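Local coordinates for protein aminoglycoside phosphotransferase (Alicyclobacillus acidocaldarius subsp. acidocaldarius, PDB 4PDY) that is probably a phosphotransferase of the aminoglycoside phosphotransferase family, related in fold to the protein kinases, though its natural substrate is not established, at residues A[213-216]-A[217-220]; A[285-288]-A[289-293]. One frame throughout, in Å; residues are numbered along the deposited sequence. Where two conformers were deposited one is given.

Interaction 1: A[213-216]-A[217-220]; sequences EAER and SSGG
Glu215 and Ser218, one turn apart at the end of helix 206-218, do not touch directly at their polar ends but meet through a water. Water 2 gives one hydrogen to Glu215 OE2 (3.0 Å), accepts one from Ser218 OG (3.1 Å) and gives the other to Gly219 O (2.6 Å), so three groups grip it. The bend in the Glu215 chain (chi2 -76°) turns its carboxylate toward the helix end, where OE1 takes the backbone N-H of Arg252 and a weak bond from His135; both oxygens of this buried acid are thereby engaged. Ser218 holds OG between its backbone N and carbonyl carbon (chi1 61°), which directs the hydroxyl back over the last turn, 3.2 Å from Ala214 O. Ser217 and Arg216 instead carry their side chains on the exposed side. Along the backbone, Ser218 N bonds Ala214 O (2.9 Å) and Gly219 N bonds Glu215 O (2.8 Å). Glu215 O also accepts from water 1, which donates its second hydrogen to Gly220 O and so ties the helix end to the departing chain. Gly219 leaves the helix with positive phi (76°), a conformation easy for a residue without CB. The arrangement is a glycine-terminated helix C-terminus, its exit held by water bridges and leading into the short strand 221-222.

Interaction 2: A[285-288]-A[289-293]; sequences RNIP and KSEYR
Ile287 lays its CG2 methyl over one face of the Tyr292 ring, 3.6 Å from the ring centroid and 20° off the normal, a CH-pi contact displaced toward the rim. With CG2 anti to the backbone N, this methyl reaches the ring while CD1, on the other branch, runs out toward Tyr292 OH (3.9 Å). The two side chains cross at about a right angle. Phe278 meets the tyrosine ring edge-to-face, and Val346 of helix 319-347 packs against the tyrosine side chain too. Glu291 approaches the same isoleucine from another direction: its chain, CG anti to the backbone N (chi1 -178°) and extended beyond, runs back past the loop and sets OE1 3.4 Å from Ile287 CG2 and 3.5 Å from Pro288 CD. The carboxylate is buried but well paired, OE1 in a salt bridge with Arg252 and OE2 bonded to Tyr211 OH, which would probably favour its charged form. The Pro288 ring crosses the base of this chain at a slant, its CG 3.9 Å from Glu291 CB. Pro288 O starts the helix, receiving Tyr292 N at 3.2 Å and a weak bond from Glu291 N. An alanine in place of Tyr292 would keep that backbone bond but would probably leave the Ile287 methyl without its aromatic face and open a gap beside Phe278. Ile287, just before the N-cap Pro288, packing on Tyr292, the fourth residue after that cap, forms a hydrophobic staple; here it lies at the turn between helices 271-284 and 289-300 in the helical part of this kinase-like fold.

How the interactions relate
The two contacts mark opposite ends of helices: 213-220 finishes helix 206-218, whereas 285-293 begins helix 289-300. Their centres lie 14 Å apart on the same side of the chain's centre, with nearest atoms about 5 Å apart and no touch. Each is partly buried, but interaction 1 is held by backbone bonds and waters, with Glu215 its buried side chain among largely exposed ones, while interaction 2 rests on apolar packing of the buried Ile287 on an aromatic ring, with Glu291 also buried. Arg252 connects them, its backbone N bonding Glu215 and its guanidinium pairing with Glu291. The helices also meet directly, since Tyr211 and Asp207 of helix 206-218 contact residues in the first turn of helix 289-300.

Interaction 1: A[213-216]-A[217-220]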
loop_
_atom_site.group_PDB
_atom_site.type_symbol
_atom_site.label_atom_id
_atom_site.label_comp_id
_atom_site.label_asym_id
_atom_site.label_seq_id
_atom_site.Cartn_x
_atom_site.Cartn_y
_atom_site.Cartn_z
ATOM N N GLU A 213 -11.814 15.114 6.620
ATOM C CA GLU A 213 -11.341 16.374 7.182
ATOM C C GLU A 213 -10.932 16.254 8.642
ATOM O O GLU A 213 -9.929 16.859 9.065
ATOM C CB GLU A 213 -12.401 17.450 7.019
ATOM C CG GLU A 213 -12.688 17.807 5.573
ATOM C CD GLU A 213 -13.860 18.775 5.420
ATOM O OE1 GLU A 213 -14.710 18.881 6.342
ATOM O OE2 GLU A 213 -13.933 19.425 4.358
ATOM N N ALA A 214 -11.700 15.506 9.424
ATOM C CA ALA A 214 -11.355 15.272 10.828
ATOM C C ALA A 214 -10.014 14.541 10.944
ATOM O O ALA A 214 -9.191 14.885 11.791
ATOM C CB ALA A 214 -12.443 14.471 11.508
ATOM N N GLU A 215 -9.798 13.536 10.102
ATOM C CA GLU A 215 -8.511 12.815 10.074
ATOM C C GLU A 215 -7.353 13.737 9.737
ATOM O O GLU A 215 -6.298 13.664 10.370
ATOM C CB GLU A 215 -8.587 11.657 9.086
ATOM C CG GLU A 215 -9.281 10.423 9.638
ATOM C CD GLU A 215 -8.402 9.632 10.603
ATOM O OE1 GLU A 215 -7.366 9.085 10.188
ATOM O OE2 GLU A 215 -8.749 9.563 11.791
ATOM N N ARG A 216 -7.550 14.611 8.747
ATOM C CA ARG A 216 -6.545 15.612 8.380
ATOM C C ARG A 216 -6.156 16.472 9.577
ATOM O O ARG A 216 -4.974 16.764 9.777
ATOM C CB ARG A 216 -7.040 16.499 7.227
ATOM C CG ARG A 216 -5.969 17.426 6.653
ATOM C CD ARG A 216 -6.242 17.795 5.199
ATOM N NE ARG A 216 -5.510 18.997 4.797
ATOM C CZ ARG A 216 -5.383 19.427 3.545
ATOM N NH1 ARG A 216 -5.929 18.753 2.543
ATOM N NH2 ARG A 216 -4.701 20.536 3.293
ATOM N N SER A 217 -7.143 16.851 10.384
ATOM C CA SER A 217 -6.892 17.675 11.556
ATOM C C SER A 217 -6.189 16.930 12.693
ATOM O O SER A 217 -5.242 17.457 13.272
ATOM C CB SER A 217 -8.207 18.314 12.044
ATOM O OG SER A 217 -7.990 19.103 13.197
ATOM N N SER A 218 -6.638 15.711 12.999
ATOM C CA SER A 218 -6.096 14.949 14.126
ATOM C C SER A 218 -4.750 14.290 13.799
ATOM O O SER A 218 -3.971 13.945 14.694
ATOM C CB SER A 218 -7.097 13.888 14.582
ATOM O OG SER A 218 -7.362 12.968 13.546
ATOM N N GLY A 219 -4.487 14.126 12.510
ATOM C CA GLY A 219 -3.246 13.559 12.060
ATOM C C GLY A 219 -3.232 12.063 12.247
ATOM O O GLY A 219 -4.272 11.410 12.341
ATOM N N GLY A 220 -2.032 11.520 12.291
ATOM C CA GLY A 220 -1.842 10.096 12.211
ATOM C C GLY A 220 -1.376 9.807 10.805
ATOM O O GLY A 220 -1.970 10.266 9.807
HETATM O O HOH W 1 -4.285 11.956 9.228
HETATM O O HOH W 2 -6.227 10.114 13.388
#

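Interaction 2: A[285-288]-A[289-293]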
loop_
_atom_site.group_PDB
_atom_site.type_symbol
_atom_site.label_atom_id
_atom_site.label_comp_id
_atom_site.label_asym_id
_atom_site.label_seq_id
_atom_site.Cartn_x
_atom_site.Cartn_y
_atom_site.Cartn_z
ATOM N N ARG A 285 -8.514 1.475 17.568
ATOM C CA ARG A 285 -9.430 2.610 17.683
ATOM C C ARG A 285 -10.681 2.276 16.899
ATOM O O ARG A 285 -10.594 1.858 15.759
ATOM C CB ARG A 285 -8.778 3.890 17.164
ATOM C CG ARG A 285 -9.649 5.128 17.263
ATOM C CD ARG A 285 -8.852 6.399 17.018
ATOM N NE ARG A 285 -9.669 7.590 17.232
ATOM C CZ ARG A 285 -9.988 8.094 18.425
ATOM N NH1 ARG A 285 -9.573 7.515 19.552
ATOM N NH2 ARG A 285 -10.741 9.185 18.493
ATOM N N ASN A 286 -11.838 2.498 17.529
ATOM C CA ASN A 286 -13.160 2.297 16.933
ATOM C C ASN A 286 -13.246 2.786 15.503
ATOM O O ASN A 286 -12.765 3.884 15.198
ATOM C CB ASN A 286 -14.205 3.077 17.756
ATOM C CG ASN A 286 -15.625 2.923 17.220
ATOM O OD1 ASN A 286 -16.164 1.821 17.174
ATOM N ND2 ASN A 286 -16.238 4.036 16.821
ATOM N N ILE A 287 -13.869 1.998 14.629
ATOM C CA ILE A 287 -14.182 2.470 13.285
ATOM C C ILE A 287 -15.588 3.085 13.288
ATOM O O ILE A 287 -16.588 2.358 13.422
ATOM C CB ILE A 287 -14.174 1.314 12.275
ATOM C CG1 ILE A 287 -12.838 0.551 12.318
ATOM C CG2 ILE A 287 -14.424 1.812 10.865
ATOM C CD1 ILE A 287 -12.893 -0.751 11.534
ATOM N N PRO A 288 -15.695 4.420 13.144
ATOM C CA PRO A 288 -17.046 4.998 13.074
ATOM C C PRO A 288 -17.692 4.720 11.733
ATOM O O PRO A 288 -17.023 4.372 10.749
ATOM C CB PRO A 288 -16.805 6.495 13.243
ATOM C CG PRO A 288 -15.410 6.708 12.768
ATOM C CD PRO A 288 -14.645 5.449 13.053
ATOM N N LYS A 289 -18.999 4.900 11.674
ATOM C CA LYS A 289 -19.734 4.664 10.445
ATOM C C LYS A 289 -19.122 5.423 9.252
ATOM O O LYS A 289 -19.034 4.864 8.153
ATOM C CB LYS A 289 -21.191 5.078 10.627
ATOM C CG LYS A 289 -22.106 4.735 9.465
ATOM C CD LYS A 289 -23.573 4.993 9.830
ATOM C CE LYS A 289 -24.460 4.641 8.657
ATOM N NZ LYS A 289 -25.885 4.934 8.941
ATOM N N SER A 290 -18.740 6.691 9.470
ATOM C CA SER A 290 -18.223 7.501 8.384
ATOM C C SER A 290 -16.897 6.948 7.842
ATOM O O SER A 290 -16.596 7.142 6.681
ATOM C CB SER A 290 -18.053 8.971 8.796
ATOM O OG SER A 290 -17.212 9.148 9.930
ATOM N N GLU A 291 -16.101 6.309 8.704
ATOM C CA GLU A 291 -14.838 5.687 8.253
ATOM C C GLU A 291 -15.140 4.477 7.396
ATOM O O GLU A 291 -14.492 4.260 6.363
ATOM C CB GLU A 291 -13.935 5.328 9.430
ATOM C CG GLU A 291 -12.586 4.723 9.030
ATOM C CD GLU A 291 -11.630 4.729 10.189
ATOM O OE1 GLU A 291 -12.000 4.182 11.231
ATOM O OE2 GLU A 291 -10.503 5.244 10.051
ATOM N N TYR A 292 -16.098 3.661 7.821
ATOM C CA TYR A 292 -16.543 2.554 6.972
ATOM C C TYR A 292 -16.971 3.078 5.614
ATOM O O TYR A 292 -16.710 2.491 4.585
ATOM C CB TYR A 292 -17.700 1.791 7.591
ATOM C CG TYR A 292 -17.360 0.728 8.590
ATOM C CD1 TYR A 292 -16.763 -0.459 8.168
ATOM C CD2 TYR A 292 -17.641 0.878 9.938
ATOM C CE1 TYR A 292 -16.468 -1.472 9.058
ATOM C CE2 TYR A 292 -17.347 -0.130 10.842
ATOM C CZ TYR A 292 -16.741 -1.303 10.392
ATOM O OH TYR A 292 -16.416 -2.343 11.246
ATOM N N ARG A 293 -17.727 4.182 5.621
ATOM C CA ARG A 293 -18.257 4.699 4.351
ATOM C C ARG A 293 -17.152 5.218 3.434
ATOM O O ARG A 293 -17.235 5.057 2.223
ATOM C CB ARG A 293 -19.329 5.758 4.600
ATOM C CG ARG A 293 -20.442 5.218 5.472
ATOM C CD ARG A 293 -21.804 5.292 4.855
ATOM N NE ARG A 293 -22.146 6.637 4.426
ATOM C CZ ARG A 293 -22.947 6.907 3.403
ATOM N NH1 ARG A 293 -23.180 8.167 3.081
ATOM N NH2 ARG A 293 -23.519 5.927 2.702
#